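Dbv8 protein (Nonomuraea, PDB 4MFZ) probably transfers long acyl chains from acyl-CoA, such as the bound decanoyl-CoA, to an amine of glycopeptide antibiotics as a GNAT-type N-acyltransferase. Local coordinates at residues A[29-39]-A[114-123]. Sequence-based numbering, arbitrary orientation.
Sequences QLRLGENATAW and RGGPTLPYET
The connection between helix 23-29 and helix 37-46, which includes a 3-10 turn at 34-36, runs antiparallel to the loop 114-123, with CA atoms 6.3 Å apart at L30 and T123 and 7.0 Å at W39 and G116. At the W39 end the indole lies flat on the loop backbone: G116 CA sits over one face as a CH-pi donor, 3.4 Å from the centroid of the six-membered ring and 14° off its normal. W39 CZ2 lies 3.3 Å from G116 CA. P117 adds its CD beside W39 CE3, obliquely to the ring. With CG anti to the backbone N (chi1 179°), the indole swings out of helix 37-46 onto the loop. Midway, L32 reaches over with CD2, which presses on P120 CD at a tight 3.5 Å and meets L119 CD2 at 4.1 Å. R31, whose positive phi closes a Schellman motif behind helix 23-29, turns its carbonyl to the proline ring, R31 O lying 3.4 Å from P120 CG. Three waters bridge the segments: one molecule joins L30 O to P120 O, a second R31 O to E122 OE1, and a third, in the guanidinium plane, R31 NE to the same OE1. The carboxylate thus takes two water bonds, while R31 NE and E122 OE1 stay 4.9 Å apart. Around the contact, L30, W39 and L119 pack on L94 of helix 89-104, whose E101 accepts the W39 NE1 hydrogen bond; F130, opening helix 130-148, touches W39 and L119, so both segments share the side chains of these two helices.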
ATOM      1  N   GLN A  29      12.797 -21.526 -11.593  1.00 20.60           N
ATOM      2  CA  GLN A  29      12.979 -21.930 -10.197  1.00 23.29           C
ATOM      3  C   GLN A  29      11.937 -21.361  -9.239  1.00 22.14           C
ATOM      4  O   GLN A  29      11.572 -22.030  -8.280  1.00 20.46           O
ATOM      5  CB  GLN A  29      14.391 -21.632  -9.721  1.00 24.63           C
ATOM      6  CG  GLN A  29      15.380 -22.447 -10.530  1.00 27.73           C
ATOM      7  CD  GLN A  29      16.770 -22.430  -9.969  1.00 29.58           C
ATOM      8  OE1 GLN A  29      17.744 -22.487 -10.726  1.00 33.82           O
ATOM      9  NE2 GLN A  29      16.883 -22.374  -8.642  1.00 27.86           N
ATOM     10  N   LEU A  30      11.447 -20.153  -9.527  1.00 20.89           N
ATOM     11  CA  LEU A  30      10.502 -19.484  -8.633  1.00 21.70           C
ATOM     12  C   LEU A  30       9.054 -19.754  -9.042  1.00 20.48           C
ATOM     13  O   LEU A  30       8.128 -19.232  -8.436  1.00 21.38           O
ATOM     14  CB  LEU A  30      10.803 -17.973  -8.545  1.00 21.18           C
ATOM     15  CG  LEU A  30      12.196 -17.535  -8.076  1.00 22.51           C
ATOM     16  CD1 LEU A  30      12.319 -16.013  -8.064  1.00 21.03           C
ATOM     17  CD2 LEU A  30      12.566 -18.071  -6.693  1.00 21.69           C
ATOM     18  N   ARG A  31       8.872 -20.579 -10.077  1.00 21.12           N
ATOM     19  CA  ARG A  31       7.558 -21.070 -10.540  1.00 19.80           C
ATOM     20  C   ARG A  31       6.674 -19.959 -11.090  1.00 20.51           C
ATOM     21  O   ARG A  31       5.442 -20.040 -11.023  1.00 21.16           O
ATOM     22  CB  ARG A  31       6.821 -21.868  -9.428  1.00 20.42           C
ATOM     23  CG  ARG A  31       7.656 -22.971  -8.748  1.00 20.41           C
ATOM     24  CD  ARG A  31       8.191 -24.011  -9.739  1.00 19.88           C
ATOM     25  NE  ARG A  31       7.102 -24.829 -10.270  1.00 20.61           N
ATOM     26  CZ  ARG A  31       7.246 -25.830 -11.136  1.00 21.44           C
ATOM     27  NH1 ARG A  31       8.439 -26.180 -11.588  1.00 21.78           N
ATOM     28  NH2 ARG A  31       6.184 -26.493 -11.553  1.00 21.63           N
ATOM     29  N   LEU A  32       7.317 -18.921 -11.625  1.00 20.68           N
ATOM     30  CA  LEU A  32       6.640 -17.751 -12.172  1.00 22.59           C
ATOM     31  C   LEU A  32       5.950 -17.991 -13.518  1.00 23.64           C
ATOM     32  O   LEU A  32       6.463 -18.707 -14.364  1.00 25.80           O
ATOM     33  CB  LEU A  32       7.621 -16.571 -12.291  1.00 22.14           C
ATOM     34  CG  LEU A  32       8.022 -15.884 -10.986  1.00 22.97           C
ATOM     35  CD1 LEU A  32       9.141 -14.878 -11.230  1.00 21.14           C
ATOM     36  CD2 LEU A  32       6.799 -15.193 -10.357  1.00 22.96           C
ATOM     37  N   GLY A  33       4.802 -17.350 -13.725  1.00 24.41           N
ATOM     38  CA  GLY A  33       4.028 -17.581 -14.935  1.00 26.40           C
ATOM     39  C   GLY A  33       4.672 -16.792 -16.052  1.00 28.97           C
ATOM     40  O   GLY A  33       5.589 -15.987 -15.810  1.00 28.37           O
ATOM     41  N   GLU A  34       4.186 -17.016 -17.265  1.00 27.58           N
ATOM     42  CA  GLU A  34       4.683 -16.363 -18.453  1.00 29.82           C
ATOM     43  C   GLU A  34       4.476 -14.855 -18.443  1.00 28.40           C
ATOM     44  O   GLU A  34       5.166 -14.119 -19.134  1.00 29.10           O
ATOM     45  CB  GLU A  34       4.004 -16.943 -19.688  1.00 31.43           C
ATOM     46  CG  GLU A  34       4.526 -16.341 -20.981  1.00 33.99           C
ATOM     47  CD  GLU A  34       3.714 -16.774 -22.178  1.00 36.92           C
ATOM     48  OE1 GLU A  34       4.305 -16.907 -23.271  1.00 39.42           O
ATOM     49  OE2 GLU A  34       2.497 -17.001 -22.025  1.00 38.34           O
ATOM     50  N   ASN A  35       3.514 -14.405 -17.662  1.00 29.70           N
ATOM     51  CA  ASN A  35       3.232 -12.987 -17.547  1.00 31.71           C
ATOM     52  C   ASN A  35       4.248 -12.209 -16.690  1.00 30.16           C
ATOM     53  O   ASN A  35       4.152 -10.996 -16.562  1.00 28.86           O
ATOM     54  CB  ASN A  35       1.804 -12.777 -17.028  1.00 35.75           C
ATOM     55  CG  ASN A  35       1.503 -13.564 -15.761  1.00 40.18           C
ATOM     56  OD1 ASN A  35       0.666 -13.153 -14.965  1.00 44.92           O
ATOM     57  ND2 ASN A  35       2.167 -14.704 -15.574  1.00 42.90           N
ATOM     58  N   ALA A  36       5.208 -12.916 -16.098  1.00 27.83           N
ATOM     59  CA  ALA A  36       6.267 -12.282 -15.342  1.00 23.96           C
ATOM     60  C   ALA A  36       7.434 -11.948 -16.283  1.00 22.74           C
ATOM     61  O   ALA A  36       8.385 -11.284 -15.871  1.00 20.88           O
ATOM     62  CB  ALA A  36       6.731 -13.202 -14.227  1.00 23.04           C
ATOM     63  N   THR A  37       7.349 -12.401 -17.540  1.00 21.33           N
ATOM     64  CA  THR A  37       8.482 -12.296 -18.497  1.00 21.42           C
ATOM     65  C   THR A  37       9.039 -10.876 -18.671  1.00 20.42           C
ATOM     66  O   THR A  37      10.259 -10.677 -18.606  1.00 20.83           O
ATOM     67  CB  THR A  37       8.136 -12.922 -19.880  1.00 22.10           C
ATOM     68  OG1 THR A  37       7.864 -14.309 -19.701  1.00 26.08           O
ATOM     69  CG2 THR A  37       9.294 -12.792 -20.893  1.00 23.05           C
ATOM     70  N   ALA A  38       8.161  -9.901 -18.916  1.00 18.76           N
ATOM     71  CA  ALA A  38       8.594  -8.537 -19.200  1.00 18.27           C
ATOM     72  C   ALA A  38       9.227  -7.916 -17.963  1.00 17.86           C
ATOM     73  O   ALA A  38      10.215  -7.230 -18.053  1.00 17.89           O
ATOM     74  CB  ALA A  38       7.431  -7.701 -19.705  1.00 18.36           C
ATOM     75  N   TRP A  39       8.682  -8.189 -16.781  1.00 18.37           N
ATOM     76  CA  TRP A  39       9.312  -7.650 -15.578  1.00 18.02           C
ATOM     77  C   TRP A  39      10.672  -8.274 -15.370  1.00 17.00           C
ATOM     78  O   TRP A  39      11.625  -7.572 -15.109  1.00 15.58           O
ATOM     79  CB  TRP A  39       8.420  -7.846 -14.370  1.00 18.81           C
ATOM     80  CG  TRP A  39       9.005  -7.333 -13.075  1.00 20.54           C
ATOM     81  CD1 TRP A  39       9.412  -6.022 -12.771  1.00 20.68           C
ATOM     82  CD2 TRP A  39       9.236  -8.106 -11.841  1.00 20.47           C
ATOM     83  NE1 TRP A  39       9.862  -5.943 -11.477  1.00 21.98           N
ATOM     84  CE2 TRP A  39       9.783  -7.162 -10.861  1.00 20.88           C
ATOM     85  CE3 TRP A  39       9.053  -9.444 -11.469  1.00 20.38           C
ATOM     86  CZ2 TRP A  39      10.125  -7.554  -9.576  1.00 20.64           C
ATOM     87  CZ3 TRP A  39       9.408  -9.830 -10.161  1.00 19.74           C
ATOM     88  CH2 TRP A  39       9.915  -8.903  -9.240  1.00 21.05           C
ATOM     89  N   ARG A 114       5.919  -0.254 -11.727  1.00 34.16           N
ATOM     90  CA  ARG A 114       5.284  -1.429 -11.166  1.00 38.39           C
ATOM     91  C   ARG A 114       6.404  -2.256 -10.529  1.00 37.50           C
ATOM     92  O   ARG A 114       7.413  -2.593 -11.191  1.00 37.84           O
ATOM     93  CB  ARG A 114       4.569  -2.253 -12.251  1.00 40.65           C
ATOM     94  CG  ARG A 114       3.506  -3.220 -11.719  1.00 43.12           C
ATOM     95  CD  ARG A 114       2.254  -2.482 -11.262  1.00 45.98           C
ATOM     96  NE  ARG A 114       1.344  -3.352 -10.519  1.00 49.01           N
ATOM     97  CZ  ARG A 114       0.168  -2.972 -10.011  1.00 54.13           C
ATOM     98  NH1 ARG A 114      -0.258  -1.715 -10.153  1.00 53.41           N
ATOM     99  NH2 ARG A 114      -0.589  -3.851  -9.350  1.00 51.72           N
ATOM    100  N   GLY A 115       6.236  -2.566  -9.248  1.00 35.56           N
ATOM    101  CA  GLY A 115       7.138  -3.514  -8.585  1.00 33.94           C
ATOM    102  C   GLY A 115       6.815  -4.881  -9.158  1.00 32.27           C
ATOM    103  O   GLY A 115       6.124  -5.001 -10.181  1.00 33.24           O
ATOM    104  N   GLY A 116       7.273  -5.936  -8.518  1.00 31.61           N
ATOM    105  CA  GLY A 116       6.851  -7.241  -9.015  1.00 28.96           C
ATOM    106  C   GLY A 116       5.430  -7.594  -8.621  1.00 28.32           C
ATOM    107  O   GLY A 116       4.783  -6.842  -7.869  1.00 27.98           O
ATOM    108  N   PRO A 117       4.942  -8.757  -9.100  1.00 25.43           N
ATOM    109  CA  PRO A 117       3.701  -9.313  -8.601  1.00 24.89           C
ATOM    110  C   PRO A 117       3.944  -9.998  -7.246  1.00 23.74           C
ATOM    111  O   PRO A 117       5.092 -10.096  -6.790  1.00 23.92           O
ATOM    112  CB  PRO A 117       3.335 -10.352  -9.674  1.00 24.50           C
ATOM    113  CG  PRO A 117       4.654 -10.833 -10.162  1.00 25.19           C
ATOM    114  CD  PRO A 117       5.587  -9.645 -10.089  1.00 25.53           C
ATOM    115  N   THR A 118       2.878 -10.447  -6.598  1.00 20.58           N
ATOM    116  CA  THR A 118       3.031 -11.409  -5.512  1.00 21.61           C
ATOM    117  C   THR A 118       3.571 -12.682  -6.125  1.00 20.93           C
ATOM    118  O   THR A 118       3.022 -13.145  -7.114  1.00 21.13           O
ATOM    119  CB  THR A 118       1.669 -11.725  -4.911  1.00 20.71           C
ATOM    120  OG1 THR A 118       1.090 -10.501  -4.489  1.00 22.04           O
ATOM    121  CG2 THR A 118       1.793 -12.713  -3.744  1.00 20.53           C
ATOM    122  N   LEU A 119       4.641 -13.221  -5.541  1.00 21.75           N
ATOM    123  CA  LEU A 119       5.317 -14.451  -5.999  1.00 21.14           C
ATOM    124  C   LEU A 119       4.566 -15.735  -5.599  1.00 22.39           C
ATOM    125  O   LEU A 119       3.776 -15.710  -4.649  1.00 20.13           O
ATOM    126  CB  LEU A 119       6.740 -14.507  -5.435  1.00 20.51           C
ATOM    127  CG  LEU A 119       7.685 -13.320  -5.655  1.00 20.97           C
ATOM    128  CD1 LEU A 119       9.098 -13.659  -5.155  1.00 20.82           C
ATOM    129  CD2 LEU A 119       7.694 -12.912  -7.121  1.00 21.15           C
ATOM    130  N   PRO A 120       4.790 -16.847  -6.342  1.00 21.18           N
ATOM    131  CA  PRO A 120       4.193 -18.122  -5.955  1.00 21.24           C
ATOM    132  C   PRO A 120       4.717 -18.551  -4.607  1.00 21.27           C
ATOM    133  O   PRO A 120       5.932 -18.521  -4.381  1.00 21.06           O
ATOM    134  CB  PRO A 120       4.648 -19.084  -7.071  1.00 20.92           C
ATOM    135  CG  PRO A 120       4.800 -18.184  -8.265  1.00 21.12           C
ATOM    136  CD  PRO A 120       5.370 -16.902  -7.695  1.00 20.97           C
ATOM    137  N   TYR A 121       3.807 -18.926  -3.705  1.00 21.20           N
ATOM    138  CA  TYR A 121       4.207 -19.276  -2.328  1.00 20.87           C
ATOM    139  C   TYR A 121       4.761 -20.687  -2.157  1.00 20.27           C
ATOM    140  O   TYR A 121       5.370 -20.969  -1.124  1.00 20.52           O
ATOM    141  CB  TYR A 121       3.057 -19.068  -1.303  1.00 20.43           C
ATOM    142  CG  TYR A 121       2.510 -17.649  -1.186  1.00 19.36           C
ATOM    143  CD1 TYR A 121       3.247 -16.547  -1.625  1.00 18.97           C
ATOM    144  CD2 TYR A 121       1.239 -17.417  -0.606  1.00 19.59           C
ATOM    145  CE1 TYR A 121       2.742 -15.258  -1.514  1.00 18.24           C
ATOM    146  CE2 TYR A 121       0.735 -16.133  -0.477  1.00 17.34           C
ATOM    147  CZ  TYR A 121       1.475 -15.059  -0.930  1.00 18.61           C
ATOM    148  OH  TYR A 121       0.959 -13.775  -0.824  1.00 17.36           O
ATOM    149  N   GLU A 122       4.582 -21.574  -3.136  1.00 20.47           N
ATOM    150  CA  GLU A 122       5.053 -22.980  -2.975  1.00 21.45           C
ATOM    151  C   GLU A 122       6.582 -23.120  -2.848  1.00 22.68           C
ATOM    152  O   GLU A 122       7.118 -24.160  -2.440  1.00 21.12           O
ATOM    153  CB  GLU A 122       4.530 -23.864  -4.109  1.00 22.19           C
ATOM    154  CG  GLU A 122       4.977 -23.432  -5.499  1.00 23.85           C
ATOM    155  CD  GLU A 122       3.967 -22.527  -6.177  1.00 24.58           C
ATOM    156  OE1 GLU A 122       3.814 -22.680  -7.407  1.00 23.16           O
ATOM    157  OE2 GLU A 122       3.302 -21.698  -5.481  1.00 24.65           O
ATOM    158  N   THR A 123       7.276 -22.046  -3.214  1.00 20.77           N
ATOM    159  CA  THR A 123       8.729 -21.973  -3.180  1.00 21.24           C
ATOM    160  C   THR A 123       9.285 -21.658  -1.751  1.00 20.53           C
ATOM    161  O   THR A 123      10.484 -21.760  -1.490  1.00 18.86           O
ATOM    162  CB  THR A 123       9.129 -20.926  -4.263  1.00 23.34           C
ATOM    163  OG1 THR A 123       9.757 -21.574  -5.380  1.00 27.17           O
ATOM    164  CG2 THR A 123       9.933 -19.836  -3.736  1.00 19.52           C
TER
HETATM  165  O   HOH W   1       8.345 -18.456  -6.006  1.00 15.38           O
HETATM  166  O   HOH W   2       4.457 -24.572  -9.219  1.00 15.50           O
HETATM  167  O   HOH W   3       3.313 -21.049  -9.437  1.00 26.86           O